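Local coordinates for glutathione peroxidase-like protein (Trypanosoma brucei, PDB 3DWV) that probably reduces hydroperoxides as a tryparedoxin-dependent peroxidase of the glutathione peroxidase family, captured here in its oxidized, disulfide-bridged form, at residues 53-58 with 87-92; 73-78 with 176-181. The protein carries 1 engineered substitution. All blocks are in the same frame, centred on the assembly; numbering follows the deposited sequence.

Contact 1 of 2, residues 53-58 with 87-92; sequences NVASKC and SNQFGG. Engineered in segment 87-92: Ser-87 (natural residue Cys).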
ATOM      1  N   ASN A  53       2.006   1.573  -0.441  1.00  9.85           N
ATOM      2  CA  ASN A  53       2.962   1.887  -1.516  1.00  9.84           C
ATOM      3  C   ASN A  53       4.339   2.157  -0.904  1.00  8.05           C
ATOM      4  O   ASN A  53       4.404   2.764   0.161  1.00 10.54           O
ATOM      5  CB  ASN A  53       2.508   3.076  -2.377  1.00  8.52           C
ATOM      6  CG  ASN A  53       2.343   4.365  -1.568  1.00 10.35           C
ATOM      7  OD1 ASN A  53       1.371   4.459  -0.815  1.00 13.25           O
ATOM      8  ND2 ASN A  53       3.219   5.360  -1.689  1.00 12.11           N
ATOM      9  N   VAL A  54       5.409   1.694  -1.562  1.00  8.33           N
ATOM     10  CA  VAL A  54       6.748   1.835  -0.942  1.00 11.04           C
ATOM     11  C   VAL A  54       7.666   2.366  -2.025  1.00 10.15           C
ATOM     12  O   VAL A  54       7.271   2.621  -3.187  1.00 10.89           O
ATOM     13  CB  VAL A  54       7.215   0.504  -0.325  1.00 11.39           C
ATOM     14  CG1 VAL A  54       6.184  -0.041   0.695  1.00 13.40           C
ATOM     15  CG2 VAL A  54       7.421  -0.556  -1.400  1.00 12.73           C
ATOM     16  N   ALA A  55       8.909   2.521  -1.672  1.00 13.07           N
ATOM     17  CA  ALA A  55       9.923   3.013  -2.608  1.00 14.38           C
ATOM     18  C   ALA A  55      11.292   2.557  -2.076  1.00 14.51           C
ATOM     19  O   ALA A  55      11.323   1.954  -0.993  1.00 15.63           O
ATOM     20  CB  ALA A  55       9.833   4.522  -2.789  1.00 15.78           C
ATOM     21  N   SER A  56      12.385   2.800  -2.766  1.00 13.66           N
ATOM     22  CA  SER A  56      13.706   2.399  -2.282  1.00 11.23           C
ATOM     23  C   SER A  56      14.016   2.945  -0.891  1.00 12.19           C
ATOM     24  O   SER A  56      13.474   3.998  -0.491  1.00 13.47           O
ATOM     25  CB  SER A  56      14.769   2.949  -3.236  1.00 15.46           C
ATOM     26  OG  SER A  56      14.698   2.246  -4.470  1.00 16.74           O
ATOM     27  N   LYS A  57      14.897   2.252  -0.186  1.00 11.17           N
ATOM     28  CA  LYS A  57      15.237   2.598   1.194  1.00 11.29           C
ATOM     29  C   LYS A  57      16.248   3.742   1.193  1.00 10.94           C
ATOM     30  O   LYS A  57      17.410   3.491   0.855  1.00 11.44           O
ATOM     31  CB  LYS A  57      15.794   1.386   1.949  1.00 12.63           C
ATOM     32  CG  LYS A  57      16.256   1.739   3.355  1.00 13.26           C
ATOM     33  CD  LYS A  57      16.826   0.517   4.086  1.00 13.96           C
ATOM     34  CE  LYS A  57      18.060  -0.033   3.390  1.00 12.69           C
ATOM     35  NZ  LYS A  57      18.610  -1.188   4.207  1.00 13.77           N
ATOM     36  N   CYS A  58      15.817   4.943   1.604  1.00 12.97           N
ATOM     37  CA  CYS A  58      16.769   6.035   1.691  1.00 17.78           C
ATOM     38  C   CYS A  58      17.208   6.310   3.129  1.00 16.07           C
ATOM     39  O   CYS A  58      18.225   6.957   3.326  1.00 17.06           O
ATOM     40  CB  CYS A  58      16.194   7.331   1.099  1.00 18.37           C
ATOM     41  SG  CYS A  58      15.650   7.135  -0.626  1.00 19.28           S
ATOM     42  N   SER A  87       6.743   1.938  -6.019  1.00 11.96           N
ATOM     43  CA  SER A  87       6.543   2.830  -7.168  1.00 13.57           C
ATOM     44  C   SER A  87       7.654   2.630  -8.194  1.00 13.93           C
ATOM     45  O   SER A  87       8.822   2.466  -7.812  1.00 16.30           O
ATOM     46  CB  SER A  87       6.547   4.294  -6.761  1.00 17.21           C
ATOM     47  OG  SER A  87       6.548   5.123  -7.940  1.00 14.82           O
ATOM     48  N   ASN A  88       7.329   2.689  -9.485  1.00 11.45           N
ATOM     49  CA  ASN A  88       8.382   2.632 -10.505  1.00 14.23           C
ATOM     50  C   ASN A  88       9.056   3.984 -10.721  1.00 13.71           C
ATOM     51  O   ASN A  88       9.905   4.122 -11.622  1.00 14.82           O
ATOM     52  CB  ASN A  88       7.806   2.133 -11.834  1.00 14.67           C
ATOM     53  CG  ASN A  88       6.771   3.079 -12.394  1.00 12.32           C
ATOM     54  OD1 ASN A  88       6.570   4.208 -11.958  1.00 12.19           O
ATOM     55  ND2 ASN A  88       6.038   2.650 -13.434  1.00 15.39           N
ATOM     56  N   GLN A  89       8.686   5.002  -9.927  1.00 13.53           N
ATOM     57  CA  GLN A  89       9.301   6.329  -9.980  1.00 14.72           C
ATOM     58  C   GLN A  89       9.240   6.997 -11.338  1.00 14.94           C
ATOM     59  O   GLN A  89       9.963   7.953 -11.612  1.00 21.67           O
ATOM     60  CB  GLN A  89      10.773   6.275  -9.552  1.00 19.51           C
ATOM     61  CG  GLN A  89      10.897   5.718  -8.138  1.00 22.06           C
ATOM     62  CD  GLN A  89      10.183   6.498  -7.058  1.00 28.94           C
ATOM     63  OE1 GLN A  89      10.156   7.732  -7.129  1.00 32.10           O
ATOM     64  NE2 GLN A  89       9.611   5.820  -6.069  1.00 37.37           N
ATOM     65  N   PHE A  90       8.375   6.528 -12.211  1.00 12.79           N
ATOM     66  CA  PHE A  90       8.339   7.075 -13.567  1.00 13.37           C
ATOM     67  C   PHE A  90       7.395   8.259 -13.719  1.00 13.19           C
ATOM     68  O   PHE A  90       6.206   8.095 -13.388  1.00 14.26           O
ATOM     69  CB  PHE A  90       7.834   5.982 -14.534  1.00 17.31           C
ATOM     70  CG  PHE A  90       7.875   6.483 -15.971  1.00 14.84           C
ATOM     71  CD1 PHE A  90       9.080   6.840 -16.553  1.00 16.95           C
ATOM     72  CD2 PHE A  90       6.718   6.623 -16.718  1.00 15.68           C
ATOM     73  CE1 PHE A  90       9.137   7.319 -17.852  1.00 20.18           C
ATOM     74  CE2 PHE A  90       6.764   7.074 -18.032  1.00 17.25           C
ATOM     75  CZ  PHE A  90       7.976   7.419 -18.625  1.00 17.19           C
ATOM     76  N   GLY A  91       7.864   9.397 -14.205  1.00 13.88           N
ATOM     77  CA  GLY A  91       6.939  10.420 -14.659  1.00 19.16           C
ATOM     78  C   GLY A  91       6.821  11.710 -13.888  1.00 23.03           C
ATOM     79  O   GLY A  91       6.160  12.692 -14.324  1.00 23.59           O
ATOM     80  N   GLY A  92       7.461  11.795 -12.722  1.00 19.49           N
ATOM     81  CA  GLY A  92       7.566  13.034 -11.979  1.00 16.81           C
ATOM     82  C   GLY A  92       6.498  13.203 -10.917  1.00 16.20           C
ATOM     83  O   GLY A  92       6.638  14.052 -10.014  1.00 17.92           O
TER

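Contact 2 of 2, residues 73-78 with 176-181; sequences NKYKSQ and EKLIPL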
ATOM      1  N   ASN A  73       3.691  -8.706  11.752  1.00 20.62           N
ATOM      2  CA  ASN A  73       4.167  -9.785  12.622  1.00 19.40           C
ATOM      3  C   ASN A  73       3.202 -10.034  13.768  1.00 18.18           C
ATOM      4  O   ASN A  73       3.024 -11.174  14.217  1.00 16.61           O
ATOM      5  CB  ASN A  73       5.570  -9.452  13.158  1.00 18.85           C
ATOM      6  CG  ASN A  73       6.658  -9.595  12.101  1.00 19.97           C
ATOM      7  OD1 ASN A  73       6.552 -10.460  11.212  1.00 24.91           O
ATOM      8  ND2 ASN A  73       7.676  -8.746  12.228  1.00 21.45           N
ATOM      9  N   LYS A  74       2.554  -8.985  14.263  1.00 15.58           N
ATOM     10  CA  LYS A  74       1.582  -9.148  15.327  1.00 17.49           C
ATOM     11  C   LYS A  74       0.363  -9.950  14.915  1.00 17.00           C
ATOM     12  O   LYS A  74      -0.149 -10.711  15.745  1.00 19.18           O
ATOM     13  CB  LYS A  74       1.120  -7.749  15.755  1.00 19.59           C
ATOM     14  CG  LYS A  74       0.169  -7.807  16.931  1.00 26.86           C
ATOM     15  CD  LYS A  74       0.610  -6.868  18.031  1.00 28.28           C
ATOM     16  CE  LYS A  74       0.013  -5.499  17.813  1.00 34.28           C
ATOM     17  NZ  LYS A  74      -0.259  -4.811  19.129  1.00 38.78           N
ATOM     18  N   TYR A  75      -0.140  -9.768  13.701  1.00 16.22           N
ATOM     19  CA  TYR A  75      -1.466 -10.227  13.321  1.00 14.48           C
ATOM     20  C   TYR A  75      -1.473 -11.222  12.171  1.00 16.90           C
ATOM     21  O   TYR A  75      -2.558 -11.774  11.882  1.00 17.04           O
ATOM     22  CB  TYR A  75      -2.377  -9.027  12.941  1.00 17.10           C
ATOM     23  CG  TYR A  75      -2.647  -8.141  14.148  1.00 14.93           C
ATOM     24  CD1 TYR A  75      -3.452  -8.617  15.196  1.00 15.77           C
ATOM     25  CD2 TYR A  75      -2.123  -6.851  14.255  1.00 13.75           C
ATOM     26  CE1 TYR A  75      -3.713  -7.814  16.303  1.00 15.31           C
ATOM     27  CE2 TYR A  75      -2.383  -6.050  15.382  1.00 13.40           C
ATOM     28  CZ  TYR A  75      -3.175  -6.553  16.398  1.00 16.95           C
ATOM     29  OH  TYR A  75      -3.431  -5.769  17.508  1.00 20.69           O
ATOM     30  N   LYS A  76      -0.315 -11.464  11.518  1.00 15.60           N
ATOM     31  CA  LYS A  76      -0.391 -12.475  10.445  1.00 14.97           C
ATOM     32  C   LYS A  76      -0.909 -13.825  10.952  1.00 19.20           C
ATOM     33  O   LYS A  76      -1.457 -14.636  10.201  1.00 20.52           O
ATOM     34  CB  LYS A  76       0.975 -12.593   9.775  1.00 15.15           C
ATOM     35  CG  LYS A  76       2.116 -12.929  10.741  1.00 17.29           C
ATOM     36  CD  LYS A  76       3.430 -13.047   9.962  1.00 18.66           C
ATOM     37  CE  LYS A  76       4.547 -13.491  10.897  1.00 21.36           C
ATOM     38  NZ  LYS A  76       5.859 -13.171  10.244  1.00 29.67           N
ATOM     39  N   SER A  77      -0.777 -14.150  12.248  1.00 19.70           N
ATOM     40  CA  SER A  77      -1.252 -15.457  12.709  1.00 22.61           C
ATOM     41  C   SER A  77      -2.772 -15.489  12.730  1.00 22.87           C
ATOM     42  O   SER A  77      -3.373 -16.590  12.811  1.00 26.37           O
ATOM     43  CB  SER A  77      -0.735 -15.807  14.112  1.00 26.12           C
ATOM     44  OG  SER A  77      -0.845 -14.674  14.969  1.00 37.38           O
ATOM     45  N   GLN A  78      -3.391 -14.311  12.675  1.00 22.13           N
ATOM     46  CA  GLN A  78      -4.861 -14.291  12.775  1.00 25.99           C
ATOM     47  C   GLN A  78      -5.511 -14.231  11.398  1.00 25.80           C
ATOM     48  O   GLN A  78      -6.744 -14.134  11.267  1.00 32.71           O
ATOM     49  CB  GLN A  78      -5.336 -13.113  13.629  1.00 26.61           C
ATOM     50  CG  GLN A  78      -4.998 -13.184  15.106  1.00 29.72           C
ATOM     51  CD  GLN A  78      -5.686 -12.114  15.944  1.00 33.44           C
ATOM     52  OE1 GLN A  78      -6.895 -11.871  15.811  1.00 41.52           O
ATOM     53  NE2 GLN A  78      -4.949 -11.446  16.841  1.00 39.62           N
ATOM     54  N   GLU A 176      -7.186   0.536  16.103  1.00 22.11           N
ATOM     55  CA  GLU A 176      -8.573   0.938  16.366  0.50 22.19           C
ATOM     56  C   GLU A 176      -9.533   0.442  15.278  1.00 22.20           C
ATOM     57  O   GLU A 176     -10.637  -0.029  15.559  1.00 18.13           O
ATOM     58  CB  GLU A 176      -8.705   2.454  16.471  0.50 23.21           C
ATOM     59  CG  GLU A 176      -7.701   3.188  17.317  0.50 24.61           C
ATOM     60  CD  GLU A 176      -7.580   2.660  18.731  0.50 25.06           C
ATOM     61  OE1 GLU A 176      -6.759   1.743  18.976  0.50 29.79           O
ATOM     62  OE2 GLU A 176      -8.295   3.159  19.625  0.50 26.83           O
ATOM     63  N   LYS A 177      -9.095   0.533  14.020  1.00 16.15           N
ATOM     64  CA  LYS A 177      -9.862   0.085  12.866  1.00 16.33           C
ATOM     65  C   LYS A 177      -9.689  -1.411  12.579  1.00 14.89           C
ATOM     66  O   LYS A 177     -10.646  -2.136  12.222  1.00 19.03           O
ATOM     67  CB  LYS A 177      -9.448   0.825  11.594  1.00 17.08           C
ATOM     68  CG  LYS A 177      -9.450   2.339  11.640  1.00 25.44           C
ATOM     69  CD  LYS A 177     -10.652   2.876  12.394  1.00 28.90           C
ATOM     70  CE  LYS A 177     -10.651   4.411  12.339  1.00 32.64           C
ATOM     71  NZ  LYS A 177     -11.549   4.959  13.376  1.00 27.86           N
ATOM     72  N   LEU A 178      -8.464  -1.922  12.681  1.00 15.12           N
ATOM     73  CA  LEU A 178      -8.173  -3.305  12.292  1.00 13.39           C
ATOM     74  C   LEU A 178      -8.708  -4.359  13.258  1.00 15.76           C
ATOM     75  O   LEU A 178      -9.184  -5.421  12.826  1.00 16.24           O
ATOM     76  CB  LEU A 178      -6.668  -3.450  12.165  1.00 15.69           C
ATOM     77  CG  LEU A 178      -6.079  -4.839  11.948  1.00 17.09           C
ATOM     78  CD1 LEU A 178      -6.584  -5.471  10.663  1.00 13.70           C
ATOM     79  CD2 LEU A 178      -4.551  -4.752  11.914  1.00 17.21           C
ATOM     80  N   ILE A 179      -8.612  -4.141  14.550  1.00 16.88           N
ATOM     81  CA  ILE A 179      -9.021  -5.223  15.484  1.00 15.57           C
ATOM     82  C   ILE A 179     -10.464  -5.630  15.331  1.00 16.01           C
ATOM     83  O   ILE A 179     -10.751  -6.841  15.320  1.00 18.18           O
ATOM     84  CB  ILE A 179      -8.681  -4.737  16.925  1.00 21.10           C
ATOM     85  CG1 ILE A 179      -7.151  -4.773  17.166  1.00 19.05           C
ATOM     86  CG2 ILE A 179      -9.522  -5.437  17.969  1.00 23.53           C
ATOM     87  CD1 ILE A 179      -6.747  -4.107  18.461  1.00 19.82           C
ATOM     88  N   PRO A 180     -11.413  -4.702  15.219  1.00 18.89           N
ATOM     89  CA  PRO A 180     -12.771  -5.140  14.921  1.00 19.96           C
ATOM     90  C   PRO A 180     -12.848  -5.939  13.616  1.00 20.13           C
ATOM     91  O   PRO A 180     -13.785  -6.756  13.527  1.00 29.50           O
ATOM     92  CB  PRO A 180     -13.529  -3.823  14.732  1.00 22.89           C
ATOM     93  CG  PRO A 180     -12.764  -2.821  15.539  1.00 22.76           C
ATOM     94  CD  PRO A 180     -11.341  -3.244  15.392  1.00 19.81           C
ATOM     95  N   LEU A 181     -11.989  -5.730  12.630  1.00 18.21           N
ATOM     96  CA  LEU A 181     -12.072  -6.440  11.361  1.00 18.06           C
ATOM     97  C   LEU A 181     -11.547  -7.842  11.515  1.00 19.97           C
ATOM     98  O   LEU A 181     -11.969  -8.753  10.844  1.00 25.98           O
ATOM     99  CB  LEU A 181     -11.196  -5.753  10.310  1.00 20.69           C
ATOM    100  CG  LEU A 181     -11.876  -4.489   9.769  1.00 22.05           C
ATOM    101  CD1 LEU A 181     -10.955  -3.743   8.820  1.00 20.69           C
ATOM    102  CD2 LEU A 181     -13.205  -4.855   9.118  1.00 33.29           C
TER

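Contact 1 of 2, residues 53-58 with 87-92
The backbone N of Ser-87 donates to the carbonyl O of Val-54 at 3.0 Å. This bond lies at the ends of two neighbouring parallel strands, 49-54 and 81-86, of the thioredoxin-fold sheet. Val-54 also pairs with Phe-85, so the bond to Ser-87 carries the strand pairing one step into the following loop. Ala-55 and Ser-87 then come as close as 5.7 Å between their CA atoms.

Ser-87 is an engineered residue, a cysteine in the natural sequence. With OG anti to the backbone N (chi1 172°), the hydroxyl lies beside its own carbonyl carbon, where it can accept from Gln-89 N at 2.9 Å and close an ST turn. The same OG is also hydrogen-bonded to Glu-94. An Asx turn follows at once: Asn-88 OD1 accepts from Phe-90 N at 3.0 Å, with the donor well above the amide carbonyl plane.

The loop leads away from strand 49-54, but the Gln-89 side chain points back toward it. Its chain bends at chi2 (-60°), which turns the amide in toward Ala-55. The contact there is van der Waals only. Beyond Ala-55 the chain runs on to Cys-58, the predicted active-site residue, which is disulfide-bonded to Cys-106. The side-chain contact between the two loops is that of the Gln-89 amide nitrogen NE2 with the methyl CB of Ala-55, 3.5 Å apart.

Contact 2 of 2, residues 73-78 with 176-181
Tyr-75 meets Leu-178 and Ile-179 through apolar packing. The methyl CD2 of Leu-178 lies 4.0 Å from Tyr-75 CD2, at a slant to the ring. The two side chains run past each other in opposite directions. Leu-178 reaches across because its CG stands opposite the backbone N (chi1 172°). Ile-179 comes to the far end of the ring. Its CG1 is 4.4 Å from Tyr-75 CZ, and its CD1 is 3.8 Å from Tyr-75 OH. Lys-74 CG sits over the centre of one face of the Tyr-75 ring, 3.4 Å above its plane. The backbones stay well apart, with 9.3 Å between the CA atoms of Tyr-75 and Ile-179. Phe-80 touches both Tyr-75 and Leu-178 and extends the apolar cluster.

Polar links join the same two helices. The hydroxyl of Tyr-75 is hydrogen-bonded to Glu-175, one residue before 176-181. Lys-74 NZ forms a salt bridge with the same carboxylate oxygen of Glu-175. Two groups of helix 64-75 thus converge on one acid of helix 171-181.

Within 73-78, Lys-76 NZ donates to Asn-73 OD1 at 3.0 Å. Gln-78 N bonds to Tyr-75 O at 2.8 Å in the 3-10 turn.

The arrangement is helix-helix packing on one face of a thioredoxin-fold sheet, with Leu-178 also resting on Leu-154 of strand 152-155.

How the contacts relate
From the N terminus, strand 49-54 leads into 53-58, the first half of contact 1. Helix 64-75 follows and ends in 73-78, the first half of contact 2. Strand 81-86 then brings the chain to 87-92, where contact 1 closes a loop of 28 residues containing that helix. Contact 2 closes only near the C terminus, at 176-181, across 97 residues. The two loops therefore cross. Contact 1 ties the ends of adjacent parallel strands beside the predicted active site. Contact 2 joins two helices on the opposite side of the chain's centre. Their own centres are about 27 Å apart, and they do not touch.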